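Local structure of beta-1,4-mannanase (Cellulomonas fimi, 2BVY) at residues L245-S250 against S278-F283; I32-Q37 against M319-N324; D237-V242 against Q372-I377. The protein probably cleaves internal beta-1,4 linkages of mannans, this chain being the family 26 catalytic domain and an adjoining immunoglobulin-like domain of a longer endo-mannanase. One frame throughout, in Å; residues are numbered along the deposited sequence.

Contact 1 (L245-S250 against S278-F283)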
loop_
_atom_site.group_PDB
_atom_site.type_symbol
_atom_site.label_atom_id
_atom_site.label_comp_id
_atom_site.label_asym_id
_atom_site.label_seq_id
_atom_site.Cartn_x
_atom_site.Cartn_y
_atom_site.Cartn_z
ATOM N N LEU A 245 -3.127 1.227 -8.578
ATOM C CA LEU A 245 -2.810 0.663 -9.878
ATOM C C LEU A 245 -1.348 1.036 -10.160
ATOM O O LEU A 245 -0.965 2.198 -10.029
ATOM C CB LEU A 245 -3.749 1.287 -10.920
ATOM C CG LEU A 245 -3.954 0.770 -12.348
ATOM C CD1 LEU A 245 -2.824 1.206 -13.238
ATOM C CD2 LEU A 245 -4.117 -0.737 -12.332
ATOM N N ASP A 246 -0.535 0.042 -10.503
ATOM C CA ASP A 246 0.879 0.258 -10.811
ATOM C C ASP A 246 1.080 -0.097 -12.284
ATOM O O ASP A 246 0.857 -1.238 -12.694
ATOM C CB ASP A 246 1.772 -0.639 -9.935
ATOM C CG ASP A 246 1.819 -0.188 -8.482
ATOM O OD1 ASP A 246 0.897 0.542 -8.056
ATOM O OD2 ASP A 246 2.775 -0.576 -7.762
ATOM N N THR A 247 1.510 0.872 -13.083
ATOM C CA THR A 247 1.696 0.612 -14.501
ATOM C C THR A 247 2.824 1.414 -15.144
ATOM O O THR A 247 2.887 2.641 -15.024
ATOM C CB THR A 247 0.383 0.886 -15.256
ATOM O OG1 THR A 247 -0.643 0.029 -14.736
ATOM C CG2 THR A 247 0.544 0.633 -16.746
ATOM N N TYR A 248 3.715 0.697 -15.821
ATOM C CA TYR A 248 4.836 1.305 -16.516
ATOM C C TYR A 248 4.717 0.907 -17.977
ATOM O O TYR A 248 4.145 -0.131 -18.297
ATOM C CB TYR A 248 6.175 0.820 -15.947
ATOM C CG TYR A 248 6.451 1.301 -14.539
ATOM C CD1 TYR A 248 5.845 0.688 -13.439
ATOM C CD2 TYR A 248 7.299 2.390 -14.307
ATOM C CE1 TYR A 248 6.075 1.145 -12.144
ATOM C CE2 TYR A 248 7.534 2.859 -13.015
ATOM C CZ TYR A 248 6.917 2.229 -11.937
ATOM O OH TYR A 248 7.133 2.679 -10.656
ATOM N N ASP A 249 5.256 1.736 -18.858
ATOM C CA ASP A 249 5.191 1.476 -20.287
ATOM C C ASP A 249 6.319 2.235 -20.954
ATOM O O ASP A 249 6.756 3.276 -20.453
ATOM C CB ASP A 249 3.849 1.962 -20.841
ATOM C CG ASP A 249 3.866 2.146 -22.349
ATOM O OD1 ASP A 249 3.884 1.133 -23.087
ATOM O OD2 ASP A 249 3.866 3.311 -22.796
ATOM N N SER A 250 6.789 1.719 -22.084
ATOM C CA SER A 250 7.861 2.379 -22.811
ATOM C C SER A 250 7.502 2.550 -24.285
ATOM O O SER A 250 8.348 2.940 -25.090
ATOM C CB SER A 250 9.167 1.588 -22.670
ATOM O OG SER A 250 8.999 0.264 -23.142
ATOM N N SER A 278 -9.411 6.223 -5.064
ATOM C CA SER A 278 -8.640 5.466 -6.041
ATOM C C SER A 278 -7.476 6.358 -6.454
ATOM O O SER A 278 -7.567 7.586 -6.368
ATOM C CB SER A 278 -9.488 5.076 -7.260
ATOM O OG SER A 278 -9.996 6.205 -7.936
ATOM N N ALA A 279 -6.380 5.743 -6.891
ATOM C CA ALA A 279 -5.201 6.500 -7.286
ATOM C C ALA A 279 -4.235 5.683 -8.135
ATOM O O ALA A 279 -4.146 4.459 -8.015
ATOM C CB ALA A 279 -4.477 7.017 -6.039
ATOM N N PHE A 280 -3.505 6.391 -8.985
ATOM C CA PHE A 280 -2.511 5.801 -9.874
ATOM C C PHE A 280 -1.238 5.700 -9.021
ATOM O O PHE A 280 -0.299 6.471 -9.212
ATOM C CB PHE A 280 -2.292 6.749 -11.064
ATOM C CG PHE A 280 -1.701 6.092 -12.289
ATOM C CD1 PHE A 280 -1.114 4.831 -12.221
ATOM C CD2 PHE A 280 -1.711 6.760 -13.508
ATOM C CE1 PHE A 280 -0.548 4.253 -13.351
ATOM C CE2 PHE A 280 -1.144 6.189 -14.650
ATOM C CZ PHE A 280 -0.564 4.936 -14.573
ATOM N N THR A 281 -1.227 4.750 -8.078
ATOM C CA THR A 281 -0.107 4.567 -7.152
ATOM C C THR A 281 1.303 4.495 -7.743
ATOM O O THR A 281 2.252 4.942 -7.114
ATOM C CB THR A 281 -0.341 3.344 -6.226
ATOM O OG1 THR A 281 -0.766 2.214 -6.997
ATOM C CG2 THR A 281 -1.404 3.669 -5.195
ATOM N N GLU A 282 1.449 3.921 -8.930
ATOM C CA GLU A 282 2.757 3.853 -9.573
ATOM C C GLU A 282 2.611 3.943 -11.084
ATOM O O GLU A 282 1.823 3.215 -11.693
ATOM C CB GLU A 282 3.516 2.557 -9.211
ATOM C CG GLU A 282 4.381 2.658 -7.959
ATOM C CD GLU A 282 5.359 1.492 -7.806
ATOM O OE1 GLU A 282 6.025 1.130 -8.803
ATOM O OE2 GLU A 282 5.474 0.943 -6.689
ATOM N N PHE A 283 3.368 4.855 -11.678
ATOM C CA PHE A 283 3.350 5.033 -13.114
ATOM C C PHE A 283 4.721 5.542 -13.532
ATOM O O PHE A 283 5.435 6.162 -12.739
ATOM C CB PHE A 283 2.290 6.055 -13.526
ATOM C CG PHE A 283 2.774 7.483 -13.486
ATOM C CD1 PHE A 283 2.802 8.191 -12.289
ATOM C CD2 PHE A 283 3.219 8.107 -14.646
ATOM C CE1 PHE A 283 3.265 9.506 -12.254
ATOM C CE2 PHE A 283 3.685 9.418 -14.624
ATOM C CZ PHE A 283 3.708 10.122 -13.426
#

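Contact 2 (I32-Q37 against M319-N324)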
loop_
_atom_site.group_PDB
_atom_site.type_symbol
_atom_site.label_atom_id
_atom_site.label_comp_id
_atom_site.label_asym_id
_atom_site.label_seq_id
_atom_site.Cartn_x
_atom_site.Cartn_y
_atom_site.Cartn_z
ATOM N N ILE A 32 -4.955 16.040 -10.116
ATOM C CA ILE A 32 -4.270 14.854 -9.626
ATOM C C ILE A 32 -2.910 15.245 -9.051
ATOM O O ILE A 32 -2.131 15.961 -9.687
ATOM C CB ILE A 32 -4.119 13.781 -10.750
ATOM C CG1 ILE A 32 -3.560 12.483 -10.162
ATOM C CG2 ILE A 32 -3.222 14.295 -11.863
ATOM C CD1 ILE A 32 -3.688 11.273 -11.096
ATOM N N LEU A 33 -2.640 14.795 -7.832
ATOM C CA LEU A 33 -1.377 15.112 -7.184
ATOM C C LEU A 33 -0.241 14.316 -7.805
ATOM O O LEU A 33 -0.362 13.112 -8.015
ATOM C CB LEU A 33 -1.435 14.786 -5.688
ATOM C CG LEU A 33 -2.597 15.257 -4.811
ATOM C CD1 LEU A 33 -2.033 15.652 -3.465
ATOM C CD2 LEU A 33 -3.335 16.425 -5.442
ATOM N N PHE A 34 0.856 14.990 -8.115
ATOM C CA PHE A 34 2.011 14.306 -8.666
ATOM C C PHE A 34 2.885 13.860 -7.497
ATOM O O PHE A 34 3.104 14.622 -6.557
ATOM C CB PHE A 34 2.833 15.221 -9.566
ATOM C CG PHE A 34 4.144 14.620 -9.968
ATOM C CD1 PHE A 34 4.184 13.538 -10.845
ATOM C CD2 PHE A 34 5.331 15.081 -9.417
ATOM C CE1 PHE A 34 5.393 12.920 -11.163
ATOM C CE2 PHE A 34 6.543 14.472 -9.727
ATOM C CZ PHE A 34 6.570 13.385 -10.605
ATOM N N GLY A 35 3.380 12.631 -7.557
ATOM C CA GLY A 35 4.218 12.124 -6.485
ATOM C C GLY A 35 5.507 11.564 -7.027
ATOM O O GLY A 35 5.564 11.134 -8.173
ATOM N N HIS A 36 6.547 11.565 -6.202
ATOM C CA HIS A 36 7.854 11.068 -6.616
ATOM C C HIS A 36 8.516 10.341 -5.449
ATOM O O HIS A 36 8.552 10.854 -4.333
ATOM C CB HIS A 36 8.740 12.240 -7.059
ATOM C CG HIS A 36 10.075 11.823 -7.595
ATOM N ND1 HIS A 36 11.221 12.559 -7.389
ATOM C CD2 HIS A 36 10.440 10.766 -8.364
ATOM C CE1 HIS A 36 12.235 11.974 -8.007
ATOM N NE2 HIS A 36 11.786 10.885 -8.607
ATOM N N GLN A 37 9.039 9.150 -5.717
ATOM C CA GLN A 37 9.705 8.335 -4.700
ATOM C C GLN A 37 11.092 8.889 -4.338
ATOM O O GLN A 37 11.863 9.272 -5.221
ATOM C CB GLN A 37 9.850 6.901 -5.218
ATOM C CG GLN A 37 10.440 5.914 -4.222
ATOM C CD GLN A 37 9.437 5.452 -3.182
ATOM O OE1 GLN A 37 9.769 4.666 -2.288
ATOM N NE2 GLN A 37 8.207 5.927 -3.292
ATOM N N MET A 319 -0.700 10.349 -8.689
ATOM C CA MET A 319 0.104 9.483 -9.531
ATOM C C MET A 319 1.556 9.735 -9.156
ATOM O O MET A 319 2.048 10.859 -9.256
ATOM C CB MET A 319 -0.160 9.753 -11.028
ATOM C CG MET A 319 0.172 11.151 -11.531
ATOM S SD MET A 319 -0.626 11.528 -13.130
ATOM C CE MET A 319 0.177 10.361 -14.219
ATOM N N GLU A 320 2.221 8.679 -8.695
ATOM C CA GLU A 320 3.613 8.740 -8.258
ATOM C C GLU A 320 4.530 7.988 -9.211
ATOM O O GLU A 320 4.227 6.856 -9.601
ATOM C CB GLU A 320 3.752 8.108 -6.861
ATOM C CG GLU A 320 5.092 8.403 -6.155
ATOM C CD GLU A 320 5.535 7.306 -5.173
ATOM O OE1 GLU A 320 4.681 6.608 -4.583
ATOM O OE2 GLU A 320 6.754 7.147 -4.984
ATOM N N THR A 321 5.644 8.603 -9.598
ATOM C CA THR A 321 6.575 7.898 -10.462
ATOM C C THR A 321 7.764 7.516 -9.579
ATOM O O THR A 321 7.885 8.017 -8.459
ATOM C CB THR A 321 7.000 8.742 -11.691
ATOM O OG1 THR A 321 7.576 7.869 -12.668
ATOM C CG2 THR A 321 8.002 9.821 -11.311
ATOM N N TRP A 322 8.638 6.638 -10.063
ATOM C CA TRP A 322 9.733 6.171 -9.226
ATOM C C TRP A 322 10.967 7.047 -9.008
ATOM O O TRP A 322 11.128 8.111 -9.610
ATOM C CB TRP A 322 10.154 4.768 -9.659
ATOM C CG TRP A 322 10.451 3.894 -8.475
ATOM C CD1 TRP A 322 11.620 3.237 -8.205
ATOM C CD2 TRP A 322 9.568 3.613 -7.380
ATOM N NE1 TRP A 322 11.518 2.566 -7.006
ATOM C CE2 TRP A 322 10.269 2.779 -6.482
ATOM C CE3 TRP A 322 8.252 3.983 -7.071
ATOM C CZ2 TRP A 322 9.694 2.307 -5.292
ATOM C CZ3 TRP A 322 7.681 3.513 -5.889
ATOM C CH2 TRP A 322 8.402 2.684 -5.016
ATOM N N ALA A 323 11.836 6.567 -8.126
ATOM C CA ALA A 323 13.040 7.285 -7.712
ATOM C C ALA A 323 14.110 7.597 -8.745
ATOM O O ALA A 323 14.254 6.918 -9.769
ATOM C CB ALA A 323 13.681 6.556 -6.526
ATOM N N ASN A 324 14.868 8.647 -8.440
ATOM C CA ASN A 324 15.966 9.101 -9.278
ATOM C C ASN A 324 17.280 8.610 -8.650
ATOM O O ASN A 324 18.080 9.395 -8.123
ATOM C CB ASN A 324 15.936 10.633 -9.379
ATOM C CG ASN A 324 15.061 11.126 -10.523
ATOM O OD1 ASN A 324 14.087 10.471 -10.910
ATOM N ND2 ASN A 324 15.401 12.293 -11.067
HETATM O O HOH W 1 14.282 10.332 -6.185
HETATM O O HOH W 2 5.899 4.733 -2.291
#

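Contact 3 (D237-V242 against Q372-I377)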
loop_
_atom_site.group_PDB
_atom_site.type_symbol
_atom_site.label_atom_id
_atom_site.label_comp_id
_atom_site.label_asym_id
_atom_site.label_seq_id
_atom_site.Cartn_x
_atom_site.Cartn_y
_atom_site.Cartn_z
ATOM N N ASP A 237 -13.361 -4.310 2.032
ATOM C CA ASP A 237 -13.699 -2.930 2.374
ATOM C C ASP A 237 -13.193 -2.489 3.743
ATOM O O ASP A 237 -12.839 -1.329 3.933
ATOM C CB ASP A 237 -15.221 -2.699 2.307
ATOM C CG ASP A 237 -15.803 -2.988 0.932
ATOM O OD1 ASP A 237 -15.083 -2.796 -0.071
ATOM O OD2 ASP A 237 -16.985 -3.400 0.847
ATOM N N ALA A 238 -13.142 -3.412 4.695
ATOM C CA ALA A 238 -12.693 -3.069 6.038
ATOM C C ALA A 238 -11.177 -2.927 6.170
ATOM O O ALA A 238 -10.676 -2.579 7.243
ATOM C CB ALA A 238 -13.192 -4.116 7.026
ATOM N N PHE A 239 -10.442 -3.176 5.087
ATOM C CA PHE A 239 -8.983 -3.112 5.164
ATOM C C PHE A 239 -8.285 -2.160 4.204
ATOM O O PHE A 239 -7.082 -1.939 4.332
ATOM C CB PHE A 239 -8.412 -4.519 4.965
ATOM C CG PHE A 239 -8.952 -5.528 5.937
ATOM C CD1 PHE A 239 -8.457 -5.594 7.235
ATOM C CD2 PHE A 239 -9.983 -6.377 5.569
ATOM C CE1 PHE A 239 -8.985 -6.488 8.155
ATOM C CE2 PHE A 239 -10.520 -7.275 6.479
ATOM C CZ PHE A 239 -10.021 -7.331 7.777
ATOM N N VAL A 240 -9.025 -1.594 3.258
ATOM C CA VAL A 240 -8.426 -0.709 2.272
ATOM C C VAL A 240 -9.084 0.662 2.186
ATOM O O VAL A 240 -10.309 0.768 2.140
ATOM C CB VAL A 240 -8.484 -1.353 0.862
ATOM C CG1 VAL A 240 -7.790 -0.457 -0.166
ATOM C CG2 VAL A 240 -7.848 -2.736 0.896
ATOM N N ASP A 241 -8.258 1.705 2.153
ATOM C CA ASP A 241 -8.735 3.084 2.037
ATOM C C ASP A 241 -8.504 3.592 0.621
ATOM O O ASP A 241 -9.318 4.340 0.072
ATOM C CB ASP A 241 -7.989 4.018 2.998
ATOM C CG ASP A 241 -8.352 3.785 4.447
ATOM O OD1 ASP A 241 -9.564 3.767 4.755
ATOM O OD2 ASP A 241 -7.425 3.632 5.275
ATOM N N VAL A 242 -7.380 3.189 0.036
ATOM C CA VAL A 242 -7.041 3.621 -1.312
ATOM C C VAL A 242 -6.844 2.447 -2.268
ATOM O O VAL A 242 -6.080 1.525 -1.977
ATOM C CB VAL A 242 -5.753 4.483 -1.291
ATOM C CG1 VAL A 242 -5.387 4.919 -2.701
ATOM C CG2 VAL A 242 -5.959 5.695 -0.392
ATOM N N GLN A 372 -16.792 -1.327 10.582
ATOM C CA GLN A 372 -17.704 -2.379 10.147
ATOM C C GLN A 372 -17.284 -3.732 10.724
ATOM O O GLN A 372 -16.094 -4.056 10.778
ATOM C CB GLN A 372 -17.736 -2.457 8.616
ATOM C CG GLN A 372 -16.383 -2.745 7.979
ATOM C CD GLN A 372 -16.423 -2.731 6.456
ATOM O OE1 GLN A 372 -17.080 -3.570 5.828
ATOM N NE2 GLN A 372 -15.720 -1.771 5.855
ATOM N N PRO A 373 -18.262 -4.530 11.188
ATOM C CA PRO A 373 -17.980 -5.849 11.760
ATOM C C PRO A 373 -17.440 -6.783 10.692
ATOM O O PRO A 373 -17.981 -6.858 9.586
ATOM C CB PRO A 373 -19.343 -6.306 12.276
ATOM C CG PRO A 373 -20.026 -5.013 12.618
ATOM C CD PRO A 373 -19.667 -4.154 11.425
ATOM N N VAL A 374 -16.364 -7.484 11.025
ATOM C CA VAL A 374 -15.757 -8.422 10.094
ATOM C C VAL A 374 -15.241 -9.630 10.834
ATOM O O VAL A 374 -14.879 -9.557 12.009
ATOM C CB VAL A 374 -14.555 -7.810 9.329
ATOM C CG1 VAL A 374 -15.021 -6.682 8.433
ATOM C CG2 VAL A 374 -13.502 -7.325 10.314
ATOM N N VAL A 375 -15.217 -10.747 10.127
ATOM C CA VAL A 375 -14.711 -11.983 10.671
ATOM C C VAL A 375 -13.996 -12.679 9.528
ATOM O O VAL A 375 -14.510 -12.751 8.410
ATOM C CB VAL A 375 -15.848 -12.896 11.204
ATOM C CG1 VAL A 375 -16.851 -13.198 10.097
ATOM C CG2 VAL A 375 -15.257 -14.193 11.751
ATOM N N HIS A 376 -12.788 -13.154 9.798
ATOM C CA HIS A 376 -12.025 -13.871 8.793
ATOM C C HIS A 376 -11.106 -14.863 9.493
ATOM O O HIS A 376 -10.711 -14.663 10.642
ATOM C CB HIS A 376 -11.245 -12.891 7.886
ATOM C CG HIS A 376 -10.270 -12.012 8.609
ATOM N ND1 HIS A 376 -8.923 -12.298 8.684
ATOM C CD2 HIS A 376 -10.440 -10.834 9.254
ATOM C CE1 HIS A 376 -8.305 -11.332 9.339
ATOM N NE2 HIS A 376 -9.203 -10.432 9.697
ATOM N N ILE A 377 -10.798 -15.955 8.807
ATOM C CA ILE A 377 -9.943 -16.993 9.365
ATOM C C ILE A 377 -8.507 -16.770 8.898
ATOM O O ILE A 377 -8.195 -16.945 7.721
ATOM C CB ILE A 377 -10.467 -18.395 8.932
ATOM C CG1 ILE A 377 -11.877 -18.606 9.505
ATOM C CG2 ILE A 377 -9.536 -19.499 9.421
ATOM C CD1 ILE A 377 -12.647 -19.753 8.869
#

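Contact 1 (L245-S250 against S278-F283)
In the active site of this clan GH-A (beta/alpha)8 barrel, Glu282, predicted to be the catalytic nucleophile, meets Tyr248 and Asp246 from the strand beside it. Tyr248 OH donates to Glu282 OE1 over 2.7 Å, reaching the carboxylate on its anti side, 31° out of its plane. Ring and carboxylate planes stand 79° apart, and OE1 lies at the tyrosine's edge. Tyrosine suits the place: a long, stiff arm with a donor at its end, its ring laid with one face over the backbone carbonyl carbon of Phe283. Asp246 OD2 is 3.3 Å from Glu282 OE2, two acids whose mutual repulsion is probably eased by Arg171, which forms a salt bridge to each. The predicted proton donor, Glu175, is close to both.

Thr281 meets the other oxygen of Asp246. With its hydroxyl between the backbone N and the carbonyl carbon (chi1 47°), OG1 donates to Asp246 OD1 at 2.6 Å, nearly in line with that C-O bond, and accepts from Leu245 N at 3.0 Å. A threonine can thus fix one aspartate oxygen while also receiving a backbone N-H of the neighbouring strand, beside the inverse gamma turn centred on Phe280. Parallel pairing is clear at Glu282, opposite Asp246: Glu282 N gives to Leu245 O (3.2 Å) and Glu282 O takes Thr247 N (2.7 Å), so both backbone polar groups of Glu282 are tied to the neighbouring strand. Phe280 presents its ring edge to Leu245 O, with CD1 at 3.4 Å.

Behind the strands, Phe280 packs on Leu260 of helix 254-274 and on Met319, while Phe283 lies between strand 318-321 and Trp299 and Phe300 of helix 299-309.

Contact 2 (I32-Q37 against M319-N324)
Met319 begins the pairing with strand 32-37: its N donates to Leu33 O and its O accepts from Gly35 N (2.8 Å), while its flexible thioether crosses Ile32 at about a right angle, SD lying 3.7 Å from Ile32 CD1. Glu320 follows on the other face of the sheet. Its CG comes within 3.3 Å of Gly35 C, and a beta carbon on Gly35 would probably crowd it, consistent with a glycine at this position. The chain then runs extended to bring OE2 to Gln37 NE2 at a short 2.5 Å, using the syn lone pair, with amide and carboxylate planes only 20° apart; a water links NE2 to OE1. Thr321 N donates to Gly35 O and its O accepts from Gln37 N. Its methyl CG2 sits 3.9 Å from both Phe34 CZ and His36 CD2, while OG1 bonds to Phe283 O. Trp322 spreads its indole flat against Gln37, the planes 8° apart, with Gln37 CG over the six-membered ring in a CH-pi contact. With an alanine in place of Gln37, Glu320 OE2 would probably lose this donor, and the indole face the flat amide it stacks on. Ala323, with only a methyl, fits close beside the Gln37 backbone, its CB against Gln37 O and CG. Finally Asn324 OD1 takes a bent bond from His36 NE2 (3.3 Å), which approaches from well above the amide plane; OD1 is also held by Val332 N, and His36 ND1 by Thr39. This joining of first and eighth barrel strands, 32-37 and 318-321, closes a (beta/alpha)8 barrel, with Trp322 beside the predicted nucleophile Glu282.

Contact 3 (D237-V242 against Q372-I377)
Ala238 of a barrel loop meets Val374 on an outermost strand of the immunoglobulin-like beta domain, so the contact joins the two domains of the chain. Its centre is a tight methyl pair, Ala238 CB to Val374 CG1 at 3.5 Å. Val374 turns CG1 anti to its own carbonyl carbon (chi1 -65°), and this branch meets the alanine, while CG2 faces Phe239 CZ more loosely at 4.3 Å. An alanine methyl and a valine branch suit a tight apolar meeting of a loop with a strand.

Gln372 lies across the same methyl. Its CG takes the position between backbone N and carbonyl carbon (chi1 59°) and the chain then extends, so that both CG and CD rest 3.6 Å from Ala238 CB. The amide end reaches the backbone beyond: NE2 is 3.3 Å from Ala238 N, but both are donors and the approach is one of contact alone. The glutamine therefore works through its aliphatic stem and flat amide.

Strand alternation sends Val374 and His376 toward the barrel, whereas Val375 points away, against Val395, Val397, Leu458 and Val460 of its own domain. Ala238 CB lies over one face of the Phe239 ring, toward the rim. The edge of that ring is directed toward the face of His376 in an offset T-shaped pair, centroids 5.4 Å apart and planes at 90°. Histidine fits because it combines an aromatic face with two polar edge atoms: ND1 bonds to Glu195 and NE2 to Glu202, both on helix 190-207, and two carboxylate partners would probably favour its protonated form. The nearest approach of the two rings is Phe239 CZ to His376 NE2, 3.7 Å.

How the contacts relate
Contacts 1 and 2 share the curled parallel sheet of the catalytic barrel, their centres about 10 Å apart, and touch directly: Phe283 N lies 3.0 Å from Glu320 O, a probable hydrogen bond between successive strands. Along the chain contact 1 is nested within the long loop closed by contact 2, which pairs strands 32-37 and 318-321; it is also nested within contact 3, whose segments alternate with those of contact 2. Contact 3 lies about 24 Å from contact 1 and 28 Å from contact 2, centre to centre. Its loop 237-242 leads into strand 242-249, and Val242 packs against Ala279. The immunoglobulin-like domain is thus docked well away from the predicted catalytic residues.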